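Local structure of acyl-CoA dehydrogenase domain protein Tcur3481 (Thermomonospora curvata, 6WY9) at residues R106-G111 against G115-T120; A98-A103 against L216-D221. The protein probably acts as an FAD-dependent acyl-CoA dehydrogenase, a flavoprotein oxidoreductase of the acyl-CoA dehydrogenase family. One frame throughout, in Å; residues are numbered along the deposited sequence.

Contact 1. Residues R106-G111 against G115-T120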
ATOM      1  N   ARG B 106      -6.599 -45.503   5.757  1.00 64.36           N
ATOM      2  CA  ARG B 106      -7.994 -45.052   5.710  1.00 64.99           C
ATOM      3  C   ARG B 106      -8.842 -45.669   6.820  1.00 65.20           C
ATOM      4  O   ARG B 106      -9.897 -45.119   7.166  1.00 63.90           O
ATOM      5  CB  ARG B 106      -8.621 -45.367   4.347  1.00 69.42           C
ATOM      6  CG  ARG B 106      -8.074 -44.501   3.206  1.00 72.57           C
ATOM      7  CD  ARG B 106      -8.779 -44.779   1.865  1.00 79.56           C
ATOM      8  NE  ARG B 106      -8.166 -45.870   1.102  1.00 88.46           N
ATOM      9  CZ  ARG B 106      -8.767 -47.013   0.771  1.00 95.36           C
ATOM     10  NH1 ARG B 106     -10.026 -47.245   1.133  1.00 96.89           N
ATOM     11  NH2 ARG B 106      -8.107 -47.928   0.070  1.00100.21           N
ATOM     12  N   ASP B 107      -8.416 -46.797   7.388  1.00 66.35           N
ATOM     13  CA  ASP B 107      -9.144 -47.327   8.534  1.00 67.00           C
ATOM     14  C   ASP B 107      -9.074 -46.418   9.757  1.00 63.14           C
ATOM     15  O   ASP B 107      -9.844 -46.620  10.704  1.00 62.81           O
ATOM     16  CB  ASP B 107      -8.632 -48.730   8.875  1.00 73.19           C
ATOM     17  CG  ASP B 107      -9.138 -49.771   7.899  1.00 79.15           C
ATOM     18  OD1 ASP B 107     -10.216 -49.540   7.312  1.00 78.97           O
ATOM     19  OD2 ASP B 107      -8.464 -50.810   7.710  1.00 84.77           O
ATOM     20  N   LEU B 108      -8.204 -45.401   9.757  1.00 59.87           N
ATOM     21  CA  LEU B 108      -8.199 -44.447  10.862  1.00 58.26           C
ATOM     22  C   LEU B 108      -9.342 -43.433  10.781  1.00 57.34           C
ATOM     23  O   LEU B 108      -9.597 -42.718  11.762  1.00 55.52           O
ATOM     24  CB  LEU B 108      -6.847 -43.704  10.912  1.00 56.88           C
ATOM     25  CG  LEU B 108      -5.542 -44.513  11.015  1.00 58.51           C
ATOM     26  CD1 LEU B 108      -4.347 -43.571  10.937  1.00 57.28           C
ATOM     27  CD2 LEU B 108      -5.495 -45.239  12.323  1.00 59.75           C
ATOM     28  N   LEU B 109     -10.021 -43.331   9.633  1.00 58.18           N
ATOM     29  CA  LEU B 109     -10.923 -42.206   9.370  1.00 55.49           C
ATOM     30  C   LEU B 109     -12.213 -42.320  10.187  1.00 54.67           C
ATOM     31  O   LEU B 109     -12.740 -41.305  10.661  1.00 52.54           O
ATOM     32  CB  LEU B 109     -11.222 -42.115   7.862  1.00 56.59           C
ATOM     33  CG  LEU B 109      -9.989 -41.751   6.993  1.00 56.08           C
ATOM     34  CD1 LEU B 109     -10.212 -41.768   5.459  1.00 56.63           C
ATOM     35  CD2 LEU B 109      -9.428 -40.391   7.432  1.00 53.40           C
ATOM     36  N   PRO B 110     -12.770 -43.517  10.356  1.00 55.89           N
ATOM     37  CA  PRO B 110     -13.943 -43.623  11.232  1.00 56.13           C
ATOM     38  C   PRO B 110     -13.718 -42.978  12.590  1.00 55.33           C
ATOM     39  O   PRO B 110     -14.611 -42.277  13.075  1.00 55.16           O
ATOM     40  CB  PRO B 110     -14.159 -45.139  11.315  1.00 58.60           C
ATOM     41  CG  PRO B 110     -13.751 -45.583   9.931  1.00 59.22           C
ATOM     42  CD  PRO B 110     -12.487 -44.804   9.688  1.00 57.45           C
ATOM     43  N   GLY B 111     -12.546 -43.171  13.206  1.00 55.03           N
ATOM     44  CA  GLY B 111     -12.295 -42.541  14.492  1.00 54.93           C
ATOM     45  C   GLY B 111     -12.222 -41.020  14.406  1.00 53.55           C
ATOM     46  O   GLY B 111     -12.508 -40.324  15.386  1.00 55.15           O
ATOM     47  N   GLY B 115     -15.050 -38.462  16.392  1.00 56.31           N
ATOM     48  CA  GLY B 115     -14.437 -37.566  17.364  1.00 57.49           C
ATOM     49  C   GLY B 115     -13.394 -38.164  18.298  1.00 58.21           C
ATOM     50  O   GLY B 115     -12.773 -37.412  19.057  1.00 59.90           O
ATOM     51  N   SER B 116     -13.161 -39.482  18.267  1.00 55.61           N
ATOM     52  CA  SER B 116     -12.214 -40.099  19.191  1.00 55.19           C
ATOM     53  C   SER B 116     -10.758 -39.993  18.755  1.00 54.17           C
ATOM     54  O   SER B 116      -9.874 -40.284  19.568  1.00 56.16           O
ATOM     55  CB  SER B 116     -12.573 -41.575  19.380  1.00 58.53           C
ATOM     56  OG  SER B 116     -12.669 -42.192  18.114  1.00 58.67           O
ATOM     57  N   ARG B 117     -10.487 -39.605  17.510  1.00 51.37           N
ATOM     58  CA  ARG B 117      -9.144 -39.641  16.926  1.00 52.57           C
ATOM     59  C   ARG B 117      -8.847 -38.312  16.259  1.00 50.25           C
ATOM     60  O   ARG B 117      -9.519 -37.947  15.290  1.00 51.13           O
ATOM     61  CB  ARG B 117      -9.010 -40.751  15.884  1.00 54.89           C
ATOM     62  CG  ARG B 117      -7.625 -40.837  15.250  1.00 56.88           C
ATOM     63  CD  ARG B 117      -7.541 -41.854  14.088  1.00 58.95           C
ATOM     64  NE  ARG B 117      -8.294 -43.083  14.353  1.00 61.48           N
ATOM     65  CZ  ARG B 117      -7.811 -44.151  14.978  1.00 64.80           C
ATOM     66  NH1 ARG B 117      -8.584 -45.211  15.141  1.00 65.25           N
ATOM     67  NH2 ARG B 117      -6.568 -44.163  15.439  1.00 66.64           N
ATOM     68  N   ARG B 118      -7.839 -37.604  16.758  1.00 48.30           N
ATOM     69  CA  ARG B 118      -7.397 -36.361  16.135  1.00 46.51           C
ATOM     70  C   ARG B 118      -6.016 -36.569  15.533  1.00 45.98           C
ATOM     71  O   ARG B 118      -5.289 -37.503  15.881  1.00 45.83           O
ATOM     72  CB  ARG B 118      -7.357 -35.196  17.120  1.00 46.19           C
ATOM     73  CG  ARG B 118      -8.741 -34.842  17.728  1.00 49.98           C
ATOM     74  CD  ARG B 118      -8.776 -33.432  18.299  1.00 51.64           C
ATOM     75  NE  ARG B 118      -7.765 -33.177  19.335  1.00 53.39           N
ATOM     76  CZ  ARG B 118      -8.036 -33.155  20.640  1.00 56.79           C
ATOM     77  NH1 ARG B 118      -9.279 -33.375  21.058  1.00 59.01           N
ATOM     78  NH2 ARG B 118      -7.072 -32.921  21.533  1.00 57.74           N
ATOM     79  N   LEU B 119      -5.661 -35.649  14.646  1.00 46.71           N
ATOM     80  CA  LEU B 119      -4.420 -35.704  13.898  1.00 47.80           C
ATOM     81  C   LEU B 119      -3.828 -34.314  13.888  1.00 46.56           C
ATOM     82  O   LEU B 119      -4.492 -33.332  14.235  1.00 44.64           O
ATOM     83  CB  LEU B 119      -4.653 -36.179  12.461  1.00 50.06           C
ATOM     84  CG  LEU B 119      -5.332 -37.549  12.437  1.00 55.07           C
ATOM     85  CD1 LEU B 119      -6.008 -37.744  11.104  1.00 56.46           C
ATOM     86  CD2 LEU B 119      -4.225 -38.523  12.617  1.00 57.90           C
ATOM     87  N   THR B 120      -2.568 -34.227  13.478  1.00 46.26           N
ATOM     88  CA  THR B 120      -2.046 -32.930  13.076  1.00 45.79           C
ATOM     89  C   THR B 120      -1.063 -33.166  11.940  1.00 45.97           C
ATOM     90  O   THR B 120      -0.784 -34.305  11.552  1.00 44.79           O
ATOM     91  CB  THR B 120      -1.418 -32.170  14.268  1.00 45.51           C
ATOM     92  OG1 THR B 120      -0.966 -30.886  13.828  1.00 43.16           O
ATOM     93  CG2 THR B 120      -0.236 -32.967  14.876  1.00 46.40           C
TER
HETATM   94  O   HOH W   1     -10.656 -45.321  13.250  1.00 47.98           O
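R117 reaches back across L108 and G111, and its long side chain carries most of this contact. Its CB rests against the backbone of G111, 3.5 Å from G111 C. CG stands opposite the backbone N (chi1 -180°), which sends the chain along the turn toward L108. CD then comes to 3.2 Å from L108 O and also meets L108 CB. A bend at chi3 (-40°) follows, and NE approaches the same carbonyl, with 2.9 Å between R117 NE and L108 O. A leucine methyl lies over one face of the guanidinium: L108 CD2 is 3.5 Å from R117 NH2, offset toward the rim of the plane, and the two side chains cross at about a right angle. At the tip the nitrogens part company. NH1 donates to a water 2.8 Å away, which also accepts from G111 N and donates to D107 O, so that one water ties three residues together. NH2 is hydrogen-bonded to H162 NE2 in strand 160-169. Cut back to an alanine, this position would probably leave H162 and the bridging water without their arginine donor and uncover the L108 methyl, opening a gap beside G111. G111 has no side chain, and a beta carbon there would run into R117 NE.

The backbone joins more loosely, through a weak bond from R117 N to G111 O (3.0 Å, N-H...O angle 131°). S116 OG turns to D114. A glycine of positive phi, G115, ends helix 109-113 and lets the chain turn into strand 118-122, which runs parallel to strand 160-169 in the beta domain of the acyl-CoA dehydrogenase fold.

Contact 2. Residues A98-A103 against L216-D221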
ATOM      1  N   ALA B  98      -7.550 -39.821   3.101  1.00 52.73           N
ATOM      2  CA  ALA B  98      -8.655 -40.316   2.296  1.00 53.99           C
ATOM      3  C   ALA B  98      -8.244 -40.395   0.841  1.00 57.93           C
ATOM      4  O   ALA B  98      -8.575 -41.356   0.149  1.00 61.16           O
ATOM      5  CB  ALA B  98      -9.876 -39.416   2.477  1.00 52.26           C
ATOM      6  N   GLU B  99      -7.466 -39.426   0.376  1.00 58.96           N
ATOM      7  CA  GLU B  99      -7.152 -39.352  -1.034  1.00 64.45           C
ATOM      8  C   GLU B  99      -5.824 -39.995  -1.404  1.00 61.93           C
ATOM      9  O   GLU B  99      -5.608 -40.285  -2.584  1.00 64.26           O
ATOM     10  CB  GLU B  99      -7.148 -37.886  -1.480  1.00 71.20           C
ATOM     11  CG  GLU B  99      -7.030 -37.727  -2.993  1.00 83.02           C
ATOM     12  CD  GLU B  99      -8.367 -37.797  -3.742  1.00 91.69           C
ATOM     13  OE1 GLU B  99      -8.342 -37.712  -4.990  1.00 97.68           O
ATOM     14  OE2 GLU B  99      -9.432 -37.914  -3.094  1.00 92.72           O
ATOM     15  N   HIS B 100      -4.916 -40.197  -0.445  1.00 59.23           N
ATOM     16  CA  HIS B 100      -3.579 -40.695  -0.760  1.00 60.93           C
ATOM     17  C   HIS B 100      -3.111 -41.806   0.164  1.00 63.19           C
ATOM     18  O   HIS B 100      -1.983 -42.290  -0.005  1.00 65.13           O
ATOM     19  CB  HIS B 100      -2.550 -39.565  -0.709  1.00 61.01           C
ATOM     20  CG  HIS B 100      -2.848 -38.437  -1.642  1.00 60.74           C
ATOM     21  ND1 HIS B 100      -2.480 -38.454  -2.974  1.00 64.62           N
ATOM     22  CD2 HIS B 100      -3.489 -37.265  -1.440  1.00 58.77           C
ATOM     23  CE1 HIS B 100      -2.874 -37.328  -3.544  1.00 64.66           C
ATOM     24  NE2 HIS B 100      -3.484 -36.591  -2.634  1.00 61.03           N
ATOM     25  N   GLY B 101      -3.957 -42.252   1.124  1.00 66.35           N
ATOM     26  CA  GLY B 101      -3.542 -43.275   2.059  1.00 67.44           C
ATOM     27  C   GLY B 101      -3.767 -44.687   1.549  1.00 71.46           C
ATOM     28  O   GLY B 101      -4.480 -44.902   0.572  1.00 73.25           O
ATOM     29  N   THR B 102      -3.112 -45.639   2.216  1.00 73.37           N
ATOM     30  CA  THR B 102      -3.416 -47.055   2.043  1.00 76.70           C
ATOM     31  C   THR B 102      -4.751 -47.394   2.709  1.00 74.60           C
ATOM     32  O   THR B 102      -5.315 -46.607   3.481  1.00 71.34           O
ATOM     33  CB  THR B 102      -2.327 -47.936   2.661  1.00 80.61           C
ATOM     34  OG1 THR B 102      -2.333 -47.784   4.088  1.00 78.85           O
ATOM     35  CG2 THR B 102      -0.946 -47.573   2.118  1.00 81.55           C
ATOM     36  N   ALA B 103      -5.247 -48.593   2.409  1.00 77.17           N
ATOM     37  CA  ALA B 103      -6.423 -49.108   3.100  1.00 76.03           C
ATOM     38  C   ALA B 103      -6.219 -49.070   4.608  1.00 76.87           C
ATOM     39  O   ALA B 103      -7.075 -48.576   5.346  1.00 70.78           O
ATOM     40  CB  ALA B 103      -6.733 -50.527   2.626  1.00 79.96           C
ATOM     41  N   LEU B 216       2.279 -35.146  -0.881  1.00 45.52           N
ATOM     42  CA  LEU B 216       2.858 -33.908  -0.311  1.00 45.97           C
ATOM     43  C   LEU B 216       2.365 -32.680  -1.049  1.00 44.41           C
ATOM     44  O   LEU B 216       1.791 -31.779  -0.404  1.00 42.42           O
ATOM     45  CB  LEU B 216       4.387 -33.989  -0.313  1.00 48.87           C
ATOM     46  CG  LEU B 216       5.012 -32.674   0.221  1.00 51.24           C
ATOM     47  CD1 LEU B 216       4.428 -32.266   1.550  1.00 49.41           C
ATOM     48  CD2 LEU B 216       6.558 -32.708   0.335  1.00 53.14           C
ATOM     49  N   PRO B 217       2.553 -32.548  -2.368  1.00 44.11           N
ATOM     50  CA  PRO B 217       2.076 -31.313  -3.021  1.00 44.20           C
ATOM     51  C   PRO B 217       0.571 -31.165  -2.908  1.00 45.55           C
ATOM     52  O   PRO B 217       0.075 -30.048  -2.765  1.00 46.33           O
ATOM     53  CB  PRO B 217       2.538 -31.455  -4.484  1.00 42.91           C
ATOM     54  CG  PRO B 217       3.151 -32.881  -4.606  1.00 45.05           C
ATOM     55  CD  PRO B 217       2.931 -33.607  -3.324  1.00 45.34           C
ATOM     56  N   TRP B 218      -0.176 -32.278  -2.957  1.00 46.90           N
ATOM     57  CA  TRP B 218      -1.621 -32.203  -2.760  1.00 47.58           C
ATOM     58  C   TRP B 218      -1.962 -31.655  -1.374  1.00 45.91           C
ATOM     59  O   TRP B 218      -2.830 -30.777  -1.215  1.00 44.27           O
ATOM     60  CB  TRP B 218      -2.219 -33.584  -2.945  1.00 51.80           C
ATOM     61  CG  TRP B 218      -3.664 -33.613  -3.074  1.00 57.67           C
ATOM     62  CD1 TRP B 218      -4.381 -33.535  -4.230  1.00 61.94           C
ATOM     63  CD2 TRP B 218      -4.609 -33.798  -2.019  1.00 59.78           C
ATOM     64  NE1 TRP B 218      -5.724 -33.643  -3.959  1.00 64.23           N
ATOM     65  CE2 TRP B 218      -5.891 -33.805  -2.608  1.00 62.75           C
ATOM     66  CE3 TRP B 218      -4.500 -33.950  -0.637  1.00 60.52           C
ATOM     67  CZ2 TRP B 218      -7.057 -33.963  -1.861  1.00 63.04           C
ATOM     68  CZ3 TRP B 218      -5.665 -34.110   0.106  1.00 61.32           C
ATOM     69  CH2 TRP B 218      -6.922 -34.121  -0.510  1.00 62.28           C
ATOM     70  N   THR B 219      -1.304 -32.185  -0.352  1.00 45.00           N
ATOM     71  CA  THR B 219      -1.630 -31.752   0.994  1.00 43.98           C
ATOM     72  C   THR B 219      -1.264 -30.282   1.193  1.00 42.80           C
ATOM     73  O   THR B 219      -1.989 -29.544   1.862  1.00 42.94           O
ATOM     74  CB  THR B 219      -0.939 -32.665   2.013  1.00 43.28           C
ATOM     75  OG1 THR B 219      -1.420 -33.992   1.831  1.00 46.44           O
ATOM     76  CG2 THR B 219      -1.293 -32.240   3.438  1.00 42.93           C
ATOM     77  N   LEU B 220      -0.173 -29.823   0.582  1.00 44.79           N
ATOM     78  CA  LEU B 220       0.186 -28.411   0.714  1.00 44.21           C
ATOM     79  C   LEU B 220      -0.857 -27.504   0.054  1.00 44.85           C
ATOM     80  O   LEU B 220      -1.220 -26.458   0.604  1.00 44.04           O
ATOM     81  CB  LEU B 220       1.580 -28.167   0.129  1.00 43.59           C
ATOM     82  CG  LEU B 220       2.746 -28.824   0.880  1.00 43.63           C
ATOM     83  CD1 LEU B 220       4.008 -28.742   0.042  1.00 42.85           C
ATOM     84  CD2 LEU B 220       2.978 -28.186   2.251  1.00 41.97           C
ATOM     85  N   ASP B 221      -1.350 -27.879  -1.132  1.00 43.35           N
ATOM     86  CA  ASP B 221      -2.408 -27.086  -1.765  1.00 44.47           C
ATOM     87  C   ASP B 221      -3.693 -27.052  -0.929  1.00 41.28           C
ATOM     88  O   ASP B 221      -4.340 -25.999  -0.795  1.00 39.59           O
ATOM     89  CB  ASP B 221      -2.698 -27.640  -3.148  1.00 49.18           C
ATOM     90  CG  ASP B 221      -1.680 -27.167  -4.166  1.00 56.55           C
ATOM     91  OD1 ASP B 221      -0.912 -26.226  -3.846  1.00 58.52           O
ATOM     92  OD2 ASP B 221      -1.667 -27.728  -5.269  1.00 59.76           O
TER
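H100 points the edge of its imidazole into the indole face of W218, a T-shaped pair with centroids of the imidazole and the five-membered indole ring 4.4 Å apart and planes inclined at 67°. The approach is led by NE2, which comes down over the CG-CD2 bond of the indole: H100 NE2 is 3.0 Å from W218 CG, a tight contact. H100 CD2 follows at 3.6 Å from W218 CE3, while CE1 faces W218 CB. A proton on NE2, if present, would probably be favoured by the electron-rich indole. W218 offers this face because its CG lies anti to the backbone N (chi1 -167°), laying the indole against E99 and H100, in the last turn of helix 87-100.

The pair joins two helical parts of the acyl-CoA dehydrogenase fold: the end of helix 87-100, in the N-terminal domain, meets the beginning of the long helix 215-248, in the C-terminal domain. L95 also touches W218, and A214, just before the long helix, touches H100.

E99 adds a second contact to the same indole face, over the six-membered ring. Its CB makes a CH-pi contact, 4.2 Å from the centroid of the W218 six-membered ring, and E99 CG lies 3.9 Å from W218 CZ2. The chain bends at chi2 (86°), and the carboxylate plane ends up almost parallel to the indole. It is thus the aliphatic part of the glutamate, rather than its charged end, that packs on W218. T219 OG1 lies at the indole's edge, near its plane, hydrogen-bonded to A215 O.

The centres of the two contacts lie about 15 Å apart, and contact 1 is nested along the chain within the loop that contact 2 closes. Segments 98-103 and 106-111 follow one another closely in sequence and also touch: L109 CD1 packs 3.8 Å from A98 CA, and R106 CD lies equally far from A98 O. The end of helix 87-100 therefore has W218 on it through contact 2 and the turn of contact 1 nearby. Contact 1 is local, closing the chain across the short helix 109-113, whereas contact 2 brings together residues more than a hundred positions apart. Both are surface contacts away from the flavin pocket formed by residues such as R249, F259 and H317.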